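Local structure of thiamin pyrophosphokinase family protein (Enterococcus faecalis, 3MEL) at residues G28-C33 against D49-S54. The protein probably transfers a pyrophosphate group from ATP to thiamine, yielding thiamine diphosphate, in a magnesium-dependent reaction. Sequence-based numbering, arbitrary orientation.
Sequences GIDRGC and DFDSLS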
ATOM      1  N   GLY A  28       5.936 -11.424  18.891  1.00 27.73           N
ATOM      2  CA  GLY A  28       5.234 -12.203  17.897  1.00 28.12           C
ATOM      3  C   GLY A  28       3.810 -11.697  17.802  1.00 31.59           C
ATOM      4  O   GLY A  28       3.208 -11.302  18.799  1.00 33.11           O
ATOM      5  N   ILE A  29       3.269 -11.688  16.594  1.00 31.77           N
ATOM      6  CA  ILE A  29       1.883 -11.307  16.390  1.00 32.09           C
ATOM      7  C   ILE A  29       1.169 -12.463  15.716  1.00 34.06           C
ATOM      8  O   ILE A  29       1.487 -12.815  14.581  1.00 31.15           O
ATOM      9  CB  ILE A  29       1.783 -10.055  15.520  1.00 30.92           C
ATOM     10  CG1 ILE A  29       2.602  -8.916  16.144  1.00 29.17           C
ATOM     11  CG2 ILE A  29       0.349  -9.660  15.354  1.00 30.32           C
ATOM     12  CD1 ILE A  29       2.667  -7.659  15.307  1.00 25.32           C
ATOM     13  N   ASP A  30       0.225 -13.078  16.426  1.00 34.45           N
ATOM     14  CA  ASP A  30      -0.505 -14.214  15.879  1.00 35.81           C
ATOM     15  C   ASP A  30       0.480 -15.229  15.310  1.00 35.38           C
ATOM     16  O   ASP A  30       1.359 -15.715  16.003  1.00 36.18           O
ATOM     17  CB  ASP A  30      -1.470 -13.770  14.770  1.00 39.38           C
ATOM     18  CG  ASP A  30      -2.918 -13.817  15.192  1.00 43.93           C
ATOM     19  OD1 ASP A  30      -3.192 -13.794  16.404  1.00 43.27           O
ATOM     20  OD2 ASP A  30      -3.794 -13.863  14.308  1.00 52.39           O
ATOM     21  N   ARG A  31       0.325 -15.528  14.033  1.00 34.27           N
ATOM     22  CA  ARG A  31       1.096 -16.558  13.379  1.00 34.85           C
ATOM     23  C   ARG A  31       2.586 -16.173  13.244  1.00 38.31           C
ATOM     24  O   ARG A  31       3.452 -17.019  12.986  1.00 37.27           O
ATOM     25  CB  ARG A  31       0.443 -16.869  12.032  1.00 37.80           C
ATOM     26  CG  ARG A  31       0.922 -18.141  11.414  1.00 43.24           C
ATOM     27  CD  ARG A  31      -0.178 -18.953  10.754  1.00 42.52           C
ATOM     28  NE  ARG A  31       0.431 -20.220  10.372  1.00 50.22           N
ATOM     29  CZ  ARG A  31       0.400 -21.312  11.129  1.00 46.41           C
ATOM     30  NH1 ARG A  31      -0.263 -21.296  12.276  1.00 48.97           N
ATOM     31  NH2 ARG A  31       1.011 -22.422  10.729  1.00 42.75           N
ATOM     32  N   GLY A  32       2.883 -14.893  13.449  1.00 35.58           N
ATOM     33  CA  GLY A  32       4.258 -14.436  13.484  1.00 32.67           C
ATOM     34  C   GLY A  32       5.037 -14.990  14.668  1.00 34.68           C
ATOM     35  O   GLY A  32       6.276 -15.052  14.632  1.00 36.31           O
ATOM     36  N   CYS A  33       4.314 -15.376  15.717  1.00 32.76           N
ATOM     37  CA  CYS A  33       4.894 -16.060  16.868  1.00 32.24           C
ATOM     38  C   CYS A  33       5.582 -17.368  16.455  1.00 35.54           C
ATOM     39  O   CYS A  33       6.673 -17.669  16.928  1.00 36.14           O
ATOM     40  CB  CYS A  33       3.833 -16.338  17.930  1.00 30.10           C
ATOM     41  SG  CYS A  33       3.122 -14.893  18.779  1.00 32.80           S
ATOM     42  N   ASP A  49      -5.320 -12.972  18.680  1.00 38.82           N
ATOM     43  CA  ASP A  49      -6.457 -13.769  19.108  1.00 37.45           C
ATOM     44  C   ASP A  49      -6.121 -15.201  18.762  1.00 37.38           C
ATOM     45  O   ASP A  49      -6.753 -16.145  19.223  1.00 36.79           O
ATOM     46  CB  ASP A  49      -7.733 -13.307  18.409  1.00 36.59           C
ATOM     47  CG  ASP A  49      -7.514 -12.972  16.950  1.00 45.47           C
ATOM     48  OD1 ASP A  49      -7.146 -13.883  16.186  1.00 50.55           O
ATOM     49  OD2 ASP A  49      -7.718 -11.802  16.555  1.00 52.62           O
ATOM     50  N   PHE A  50      -5.091 -15.333  17.939  1.00 39.28           N
ATOM     51  CA  PHE A  50      -4.488 -16.618  17.631  1.00 40.04           C
ATOM     52  C   PHE A  50      -5.463 -17.577  16.979  1.00 39.69           C
ATOM     53  O   PHE A  50      -5.276 -18.785  17.050  1.00 41.14           O
ATOM     54  CB  PHE A  50      -3.845 -17.237  18.888  1.00 38.27           C
ATOM     55  CG  PHE A  50      -2.725 -16.408  19.463  1.00 32.58           C
ATOM     56  CD1 PHE A  50      -1.463 -16.468  18.927  1.00 30.44           C
ATOM     57  CD2 PHE A  50      -2.948 -15.553  20.522  1.00 34.36           C
ATOM     58  CE1 PHE A  50      -0.445 -15.706  19.440  1.00 30.18           C
ATOM     59  CE2 PHE A  50      -1.926 -14.783  21.037  1.00 32.82           C
ATOM     60  CZ  PHE A  50      -0.679 -14.859  20.491  1.00 29.14           C
ATOM     61  N   ASP A  51      -6.486 -17.032  16.325  1.00 38.42           N
ATOM     62  CA  ASP A  51      -7.471 -17.860  15.634  1.00 41.53           C
ATOM     63  C   ASP A  51      -6.872 -18.522  14.399  1.00 41.71           C
ATOM     64  O   ASP A  51      -7.361 -19.540  13.915  1.00 43.17           O
ATOM     65  CB  ASP A  51      -8.758 -17.068  15.296  1.00 49.26           C
ATOM     66  CG  ASP A  51      -8.514 -15.875  14.345  1.00 58.45           C
ATOM     67  OD1 ASP A  51      -7.381 -15.709  13.805  1.00 50.70           O
ATOM     68  OD2 ASP A  51      -9.483 -15.100  14.137  1.00 57.44           O
ATOM     69  N   SER A  52      -5.795 -17.957  13.886  1.00 41.24           N
ATOM     70  CA  SER A  52      -5.151 -18.586  12.759  1.00 41.00           C
ATOM     71  C   SER A  52      -4.378 -19.853  13.195  1.00 46.21           C
ATOM     72  O   SER A  52      -4.029 -20.694  12.365  1.00 49.62           O
ATOM     73  CB  SER A  52      -4.279 -17.564  12.022  1.00 38.96           C
ATOM     74  OG  SER A  52      -2.904 -17.841  12.168  1.00 51.07           O
ATOM     75  N   LEU A  53      -4.142 -20.008  14.500  1.00 41.82           N
ATOM     76  CA  LEU A  53      -3.332 -21.123  15.008  1.00 41.66           C
ATOM     77  C   LEU A  53      -4.099 -22.378  15.451  1.00 38.35           C
ATOM     78  O   LEU A  53      -5.182 -22.297  16.024  1.00 37.29           O
ATOM     79  CB  LEU A  53      -2.431 -20.659  16.157  1.00 40.48           C
ATOM     80  CG  LEU A  53      -1.286 -19.685  15.883  1.00 39.80           C
ATOM     81  CD1 LEU A  53      -1.837 -18.314  15.561  1.00 40.90           C
ATOM     82  CD2 LEU A  53      -0.373 -19.623  17.094  1.00 33.95           C
ATOM     83  N   SER A  54      -3.510 -23.541  15.198  1.00 38.35           N
ATOM     84  CA  SER A  54      -4.062 -24.803  15.695  1.00 41.01           C
ATOM     85  C   SER A  54      -4.001 -24.876  17.227  1.00 42.37           C
ATOM     86  O   SER A  54      -3.246 -24.143  17.869  1.00 44.35           O
ATOM     87  CB  SER A  54      -3.321 -25.999  15.075  1.00 42.10           C
ATOM     88  OG  SER A  54      -1.988 -26.126  15.559  1.00 40.47           O
TER
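The magnesium site of the catalytic domain is built where the turn after strand 26-29 meets the loop after strand 45-48, two neighbouring parallel strands of the large sheet. D30 and D49 both belong to the metal site, and D49 also touches the bound thiamine diphosphate. D30 reaches across with its carboxylate: OD1 accepts the backbone N of F50 at 2.9 Å, on the syn side but 32° out of the carboxylate plane, and a weak, bent bond from D49 N at 3.2 Å. This oxygen is thus gripped mainly by F50 N-H, with D49 N-H a minor second donor, while OD2 is turned toward D49 OD1, 3.8 Å away. The planes of these two carboxylates lie 79° apart, nearly perpendicular. D49 OD1 uses its anti lone pair to accept D51 N in an Asx turn that shapes its own loop, and OD2 pairs with K75.

Beside the acidic cluster, F50, C33, L53 and R31 carry the packing. The ring of F50 has D30 OD1 over one face and C33 SG in its plane at the edge, 3.7 Å from CE1; a small, polarisable sulfur in helix 32-37 suits this sulfur-aromatic contact. L53 places CD1 against the D30-R31 peptide, 3.8 Å from R31 N. R31, with CG anti to the backbone N (chi1 -165°), lays its methylenes beside S52, CD lying 3.3 Å from OG, and carries its guanidinium past L53 to a salt bridge with E57.

D51, a magnesium ligand seen for this protein but without an ion in this chain, and D79 add further negative charge. Such crowded carboxylates would probably repel one another without cations, so magnesium and K75 likely offset their charge, while the F50 bond is consistent with holding D30 where it can meet the metal.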